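Local coordinates for putative sortase (Streptococcus pneumoniae, PDB 2W1K), which probably catalyses the transpeptidation that links pilin subunits into the pilus fibre of the pneumococcus, as a class C sortase, at residues D43-E48 / A111-E116; D149-L154 / L186-R191. One frame throughout, in Å; residues are numbered along the deposited sequence.

Contact 1 (D43-E48 / A111-E116); sequences DPFLAE and AGHRAE
Phe45 does most of the touching in this 181 Å² interface, laying the far rim of its ring against the chain from Ala111 to His113. Its CZ comes 3.7 Å from Ala111 CB, the methyl lying obliquely to the ring, while the same CZ stands 3.3 Å from Gly112 O and the Gly112 amide nitrogen meets the ring edge in plane. One bond further round, CE1 reaches ND1 of His113 at 3.7 Å, with ND1 near the plane of the phenyl ring. The two aromatic side chains pass each other pointing opposite ways; with centroids 5.7 Å apart and planes at 46°, they form neither a stack nor a T-shape. Pro44 adds a smaller apolar touch, CB to Ala111 CB at 3.8 Å, and also places its CB over one face of the Phe45 ring, toward the rim. The sequence Asp43-Pro44-Phe45 matches the lid motif of pilus-building class C sortases, and Ala111-Gly112-His113 carries the histidine that, by family sequence pattern, corresponds to the catalytic one; Phe45 also packs on Cys175, so the lid lies across the presumed active site. Phe45 CG stands anti to its own carbonyl carbon (chi1 -56°), which places the ring beside its own backbone N, with CZ and CE1 directed at the Ala111-His113 chain. Behind it, a type I turn from Asp43 to Leu46 sets the backbone, and Asp43 OD2 accepts a weak bond from Phe45 N at 3.1 Å with an N-H...O angle of 136°. That same carboxylate oxygen makes a salt bridge with Arg184, tying the turn to strand 183-196. Across from it, Gly112 O accepts a hydrogen bond from Thr174 OG1. Leu87 of helix 84-89 touches both Phe45 and His113.

Contact 2 (D149-L154 / L186-R191); sequences DTEIIL and LVNFER
Strand 149-153 runs antiparallel to strand 186-191, with segment axes 4.6 Å apart at closest and chain directions at 152°. Glu151 faces Leu186 in a hydrogen-bonded pair: Leu186 N to Glu151 O is 2.7 Å, and Glu151 N to Leu186 O is 2.8 Å. A further backbone bond joins Asn188 N to Asp149 O at 2.9 Å. Between these pairs, Thr150 and Val187 form a non-hydrogen-bonded pair whose side chains run alongside each other on the other face, Thr150 CG2 being 4.1 Å from Val187 CG1. The face bearing Asp149, Glu151, Leu186 and Asn188 holds the polar centre. Asn188 ND2 donates to Asp149 OD1 at 2.7 Å, almost straight (170°) and within the amide plane, and also to Glu151 OE2 at 2.9 Å, a more bent bond that uses the anti lone pair. The two acceptors lie in different directions from ND2, so each N-H has its own carboxylate. Asp149 CG sits between its backbone N and carbonyl carbon (chi1 67°), which swings OD1 across to the neighbouring strand. These are adjacent strands of the sortase beta-barrel, and strand 168-176 flanks 186-191 on its other side. Asn188 OD1 accepts bonds from Thr171 OG1 and Arg107 NH2; the same NH2 forms a salt bridge with Glu151 OE2 as that carboxylate's strongest polar partner, and probably offsets the negative charge that Asp149 and Glu151 bring together. Next along, Ile153 lies nearly perpendicular to Leu186, CD1 to CD1 4.0 Å, and Leu186 continues onto Thr171 and Ile173.

Overall arrangement
The centres of contacts 1 and 2 are 16 Å apart and their nearest atoms about 6 Å, so they do not touch; along the chain, contact 1 closes before contact 2 opens. Strand 168-176 relates them: Ile173 packs against Phe45 and Ala111 of contact 1 and also against Leu186 of contact 2. Near the end of that strand Cys175 lies beside Phe45. With His113 and Arg184, it matches the His-Cys-Arg set of sortase active sites. Arg184, two residues before segment 186-191, forms a salt bridge with Asp43 and a backbone hydrogen bond with Ile153. Contact 1 brings the lid onto the presumed catalytic centre, of which His113 is part, and contact 2 lies in the adjoining barrel wall.

Contact 1 (D43-E48 / A111-E116)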
loop_
_atom_site.group_PDB
_atom_site.type_symbol
_atom_site.label_atom_id
_atom_site.label_comp_id
_atom_site.label_asym_id
_atom_site.label_seq_id
_atom_site.Cartn_x
_atom_site.Cartn_y
_atom_site.Cartn_z
ATOM N N ASP A 43 -7.138 2.977 -13.684
ATOM C CA ASP A 43 -7.427 1.669 -13.123
ATOM C C ASP A 43 -6.227 0.747 -13.108
ATOM O O ASP A 43 -5.660 0.502 -14.138
ATOM C CB ASP A 43 -8.550 0.934 -13.821
ATOM C CG ASP A 43 -8.939 -0.330 -13.046
ATOM O OD1 ASP A 43 -9.322 -0.178 -11.858
ATOM O OD2 ASP A 43 -8.858 -1.438 -13.586
ATOM N N PRO A 44 -5.839 0.243 -11.917
ATOM C CA PRO A 44 -4.685 -0.647 -11.756
ATOM C C PRO A 44 -4.857 -2.025 -12.403
ATOM O O PRO A 44 -3.884 -2.701 -12.665
ATOM C CB PRO A 44 -4.553 -0.782 -10.245
ATOM C CG PRO A 44 -5.913 -0.496 -9.746
ATOM C CD PRO A 44 -6.463 0.559 -10.612
ATOM N N PHE A 45 -6.064 -2.412 -12.727
ATOM C CA PHE A 45 -6.304 -3.743 -13.282
ATOM C C PHE A 45 -6.742 -3.591 -14.714
ATOM O O PHE A 45 -7.361 -4.502 -15.295
ATOM C CB PHE A 45 -7.307 -4.573 -12.416
ATOM C CG PHE A 45 -6.857 -4.694 -10.984
ATOM C CD1 PHE A 45 -5.822 -5.563 -10.666
ATOM C CD2 PHE A 45 -7.335 -3.841 -9.991
ATOM C CE1 PHE A 45 -5.337 -5.666 -9.329
ATOM C CE2 PHE A 45 -6.858 -3.917 -8.648
ATOM C CZ PHE A 45 -5.852 -4.826 -8.340
ATOM N N LEU A 46 -6.442 -2.438 -15.299
ATOM C CA LEU A 46 -6.285 -2.549 -16.689
ATOM C C LEU A 46 -5.544 -3.709 -17.238
ATOM O O LEU A 46 -6.184 -4.538 -17.939
ATOM C CB LEU A 46 -6.986 -1.594 -17.609
ATOM C CG LEU A 46 -8.175 -2.593 -17.952
ATOM C CD1 LEU A 46 -8.958 -3.106 -16.722
ATOM C CD2 LEU A 46 -9.157 -2.198 -19.110
ATOM N N ALA A 47 -4.323 -3.883 -16.715
ATOM C CA ALA A 47 -3.175 -3.864 -17.558
ATOM C C ALA A 47 -1.871 -3.582 -16.775
ATOM O O ALA A 47 -1.822 -3.603 -15.518
ATOM C CB ALA A 47 -3.417 -2.703 -18.563
ATOM N N GLU A 48 -0.828 -3.293 -17.566
ATOM C CA GLU A 48 0.258 -2.431 -17.144
ATOM C C GLU A 48 -0.237 -0.969 -16.925
ATOM O O GLU A 48 -1.416 -0.717 -16.601
ATOM C CB GLU A 48 1.366 -2.444 -18.196
ATOM C CG GLU A 48 1.967 -3.816 -18.468
ATOM C CD GLU A 48 3.319 -4.023 -17.733
ATOM O OE1 GLU A 48 4.185 -3.136 -17.844
ATOM O OE2 GLU A 48 3.533 -5.046 -17.047
ATOM N N ALA A 111 -2.748 -1.534 -4.673
ATOM C CA ALA A 111 -3.518 -2.547 -5.354
ATOM C C ALA A 111 -2.933 -3.964 -5.160
ATOM O O ALA A 111 -1.736 -4.147 -4.857
ATOM C CB ALA A 111 -3.659 -2.184 -6.868
ATOM N N GLY A 112 -3.778 -4.990 -5.275
ATOM C CA GLY A 112 -3.220 -6.317 -5.405
ATOM C C GLY A 112 -4.171 -7.267 -6.061
ATOM O O GLY A 112 -5.425 -7.083 -5.958
ATOM N N HIS A 113 -3.597 -8.314 -6.691
ATOM C CA HIS A 113 -4.427 -9.356 -7.351
ATOM C C HIS A 113 -5.320 -10.201 -6.489
ATOM O O HIS A 113 -5.037 -10.444 -5.293
ATOM C CB HIS A 113 -3.556 -10.267 -8.171
ATOM C CG HIS A 113 -3.130 -9.659 -9.451
ATOM N ND1 HIS A 113 -4.035 -9.018 -10.287
ATOM C CD2 HIS A 113 -1.945 -9.703 -10.107
ATOM C CE1 HIS A 113 -3.408 -8.675 -11.400
ATOM N NE2 HIS A 113 -2.143 -9.106 -11.326
ATOM N N ARG A 114 -6.426 -10.626 -7.101
ATOM C CA ARG A 114 -7.461 -11.406 -6.392
ATOM C C ARG A 114 -7.211 -12.923 -6.525
ATOM O O ARG A 114 -7.427 -13.702 -5.570
ATOM C CB ARG A 114 -8.831 -11.121 -6.977
ATOM C CG ARG A 114 -9.938 -11.644 -6.072
ATOM C CD ARG A 114 -9.879 -10.834 -4.791
ATOM N NE ARG A 114 -10.882 -11.206 -3.784
ATOM C CZ ARG A 114 -12.164 -10.790 -3.713
ATOM N NH1 ARG A 114 -12.769 -10.017 -4.666
ATOM N NH2 ARG A 114 -12.877 -11.244 -2.683
ATOM N N ALA A 115 -6.755 -13.321 -7.696
ATOM C CA ALA A 115 -6.576 -14.730 -8.053
ATOM C C ALA A 115 -5.436 -14.910 -9.093
ATOM O O ALA A 115 -5.603 -15.586 -10.086
ATOM C CB ALA A 115 -7.870 -15.249 -8.619
ATOM N N GLU A 116 -4.353 -14.194 -8.910
ATOM C CA GLU A 116 -3.071 -14.401 -9.561
ATOM C C GLU A 116 -2.587 -15.864 -9.465
ATOM O O GLU A 116 -2.610 -16.431 -8.394
ATOM C CB GLU A 116 -2.033 -13.446 -8.849
ATOM C CG GLU A 116 -0.585 -13.761 -9.089
ATOM C CD GLU A 116 -0.208 -13.363 -10.502
ATOM O OE1 GLU A 116 -1.090 -12.782 -11.222
ATOM O OE2 GLU A 116 0.952 -13.623 -10.886
#

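Contact 2 (D149-L154 / L186-R191)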
loop_
_atom_site.group_PDB
_atom_site.type_symbol
_atom_site.label_atom_id
_atom_site.label_comp_id
_atom_site.label_asym_id
_atom_site.label_seq_id
_atom_site.Cartn_x
_atom_site.Cartn_y
_atom_site.Cartn_z
ATOM N N ASP A 149 -14.130 0.484 6.705
ATOM C CA ASP A 149 -15.338 0.188 5.917
ATOM C C ASP A 149 -14.891 -0.290 4.519
ATOM O O ASP A 149 -13.666 -0.374 4.255
ATOM C CB ASP A 149 -16.317 1.411 5.854
ATOM C CG ASP A 149 -15.735 2.592 5.067
ATOM O OD1 ASP A 149 -14.775 2.426 4.288
ATOM O OD2 ASP A 149 -16.201 3.736 5.244
ATOM N N THR A 150 -15.855 -0.625 3.650
ATOM C CA THR A 150 -15.570 -1.086 2.301
ATOM C C THR A 150 -16.499 -0.460 1.273
ATOM O O THR A 150 -17.534 0.095 1.570
ATOM C CB THR A 150 -15.599 -2.622 2.219
ATOM O OG1 THR A 150 -16.954 -3.064 2.296
ATOM C CG2 THR A 150 -14.903 -3.224 3.430
ATOM N N GLU A 151 -16.086 -0.506 0.023
ATOM C CA GLU A 151 -16.951 -0.127 -1.083
ATOM C C GLU A 151 -16.755 -1.025 -2.257
ATOM O O GLU A 151 -15.685 -1.634 -2.423
ATOM C CB GLU A 151 -16.603 1.274 -1.555
ATOM C CG GLU A 151 -16.344 2.160 -0.436
ATOM C CD GLU A 151 -15.725 3.496 -0.872
ATOM O OE1 GLU A 151 -16.274 4.112 -1.816
ATOM O OE2 GLU A 151 -14.715 3.935 -0.256
ATOM N N ILE A 152 -17.782 -1.104 -3.098
ATOM C CA ILE A 152 -17.647 -1.739 -4.403
ATOM C C ILE A 152 -17.741 -0.628 -5.431
ATOM O O ILE A 152 -18.610 0.226 -5.347
ATOM C CB ILE A 152 -18.689 -2.840 -4.682
ATOM C CG1 ILE A 152 -18.494 -3.979 -3.709
ATOM C CG2 ILE A 152 -18.584 -3.337 -6.140
ATOM C CD1 ILE A 152 -17.269 -4.727 -3.961
ATOM N N ILE A 153 -16.786 -0.567 -6.367
ATOM C CA ILE A 153 -16.935 0.498 -7.385
ATOM C C ILE A 153 -16.782 -0.061 -8.772
ATOM O O ILE A 153 -16.313 -1.192 -8.895
ATOM C CB ILE A 153 -15.943 1.667 -7.128
ATOM C CG1 ILE A 153 -14.477 1.233 -7.509
ATOM C CG2 ILE A 153 -16.185 2.214 -5.685
ATOM C CD1 ILE A 153 -13.508 2.393 -7.550
ATOM N N LEU A 154 -17.114 0.725 -9.803
ATOM C CA LEU A 154 -16.822 0.355 -11.207
ATOM C C LEU A 154 -15.404 0.822 -11.547
ATOM O O LEU A 154 -14.991 1.885 -11.048
ATOM C CB LEU A 154 -17.818 1.086 -12.166
ATOM C CG LEU A 154 -19.318 0.729 -12.051
ATOM C CD1 LEU A 154 -20.116 1.198 -13.330
ATOM C CD2 LEU A 154 -19.432 -0.765 -11.834
ATOM N N LEU A 186 -13.016 -2.066 -2.631
ATOM C CA LEU A 186 -12.170 -1.161 -1.836
ATOM C C LEU A 186 -12.349 -1.440 -0.367
ATOM O O LEU A 186 -13.436 -1.363 0.118
ATOM C CB LEU A 186 -12.598 0.285 -2.049
ATOM C CG LEU A 186 -12.115 1.144 -3.221
ATOM C CD1 LEU A 186 -11.846 0.433 -4.535
ATOM C CD2 LEU A 186 -12.913 2.465 -3.415
ATOM N N VAL A 187 -11.254 -1.625 0.359
ATOM C CA VAL A 187 -11.281 -1.743 1.783
ATOM C C VAL A 187 -10.449 -0.558 2.371
ATOM O O VAL A 187 -9.252 -0.427 2.103
ATOM C CB VAL A 187 -10.655 -3.140 2.210
ATOM C CG1 VAL A 187 -10.829 -3.325 3.684
ATOM C CG2 VAL A 187 -11.326 -4.365 1.435
ATOM N N ASN A 188 -11.104 0.337 3.125
ATOM C CA ASN A 188 -10.500 1.531 3.726
ATOM C C ASN A 188 -10.018 1.279 5.124
ATOM O O ASN A 188 -10.717 0.618 5.940
ATOM C CB ASN A 188 -11.460 2.724 3.649
ATOM C CG ASN A 188 -11.993 2.887 2.218
ATOM O OD1 ASN A 188 -11.206 2.957 1.295
ATOM N ND2 ASN A 188 -13.309 2.769 2.028
ATOM N N PHE A 189 -8.831 1.803 5.404
ATOM C CA PHE A 189 -8.252 1.655 6.713
ATOM C C PHE A 189 -7.871 3.049 7.239
ATOM O O PHE A 189 -7.355 3.842 6.461
ATOM C CB PHE A 189 -6.927 0.892 6.565
ATOM C CG PHE A 189 -7.089 -0.589 6.319
ATOM C CD1 PHE A 189 -7.398 -1.081 5.027
ATOM C CD2 PHE A 189 -6.907 -1.505 7.371
ATOM C CE1 PHE A 189 -7.538 -2.488 4.802
ATOM C CE2 PHE A 189 -7.020 -2.897 7.139
ATOM C CZ PHE A 189 -7.329 -3.367 5.850
ATOM N N GLU A 190 -8.068 3.341 8.543
ATOM C CA GLU A 190 -7.679 4.644 9.073
ATOM C C GLU A 190 -6.387 4.447 9.902
ATOM O O GLU A 190 -6.203 3.431 10.596
ATOM C CB GLU A 190 -8.790 5.299 9.958
ATOM C CG GLU A 190 -8.444 6.774 10.231
ATOM C CD GLU A 190 -9.574 7.596 10.972
ATOM O OE1 GLU A 190 -10.531 6.956 11.390
ATOM O OE2 GLU A 190 -9.468 8.854 11.118
ATOM N N ARG A 191 -5.508 5.426 9.821
ATOM C CA ARG A 191 -4.273 5.374 10.503
ATOM C C ARG A 191 -4.488 5.540 11.956
ATOM O O ARG A 191 -5.214 6.474 12.381
ATOM C CB ARG A 191 -3.377 6.496 10.052
ATOM C CG ARG A 191 -2.035 6.476 10.851
ATOM C CD ARG A 191 -1.073 7.642 10.233
ATOM N NE ARG A 191 -0.649 7.346 8.855
ATOM C CZ ARG A 191 0.607 7.551 8.401
ATOM N NH1 ARG A 191 1.554 8.183 9.170
ATOM N NH2 ARG A 191 0.937 7.154 7.203
#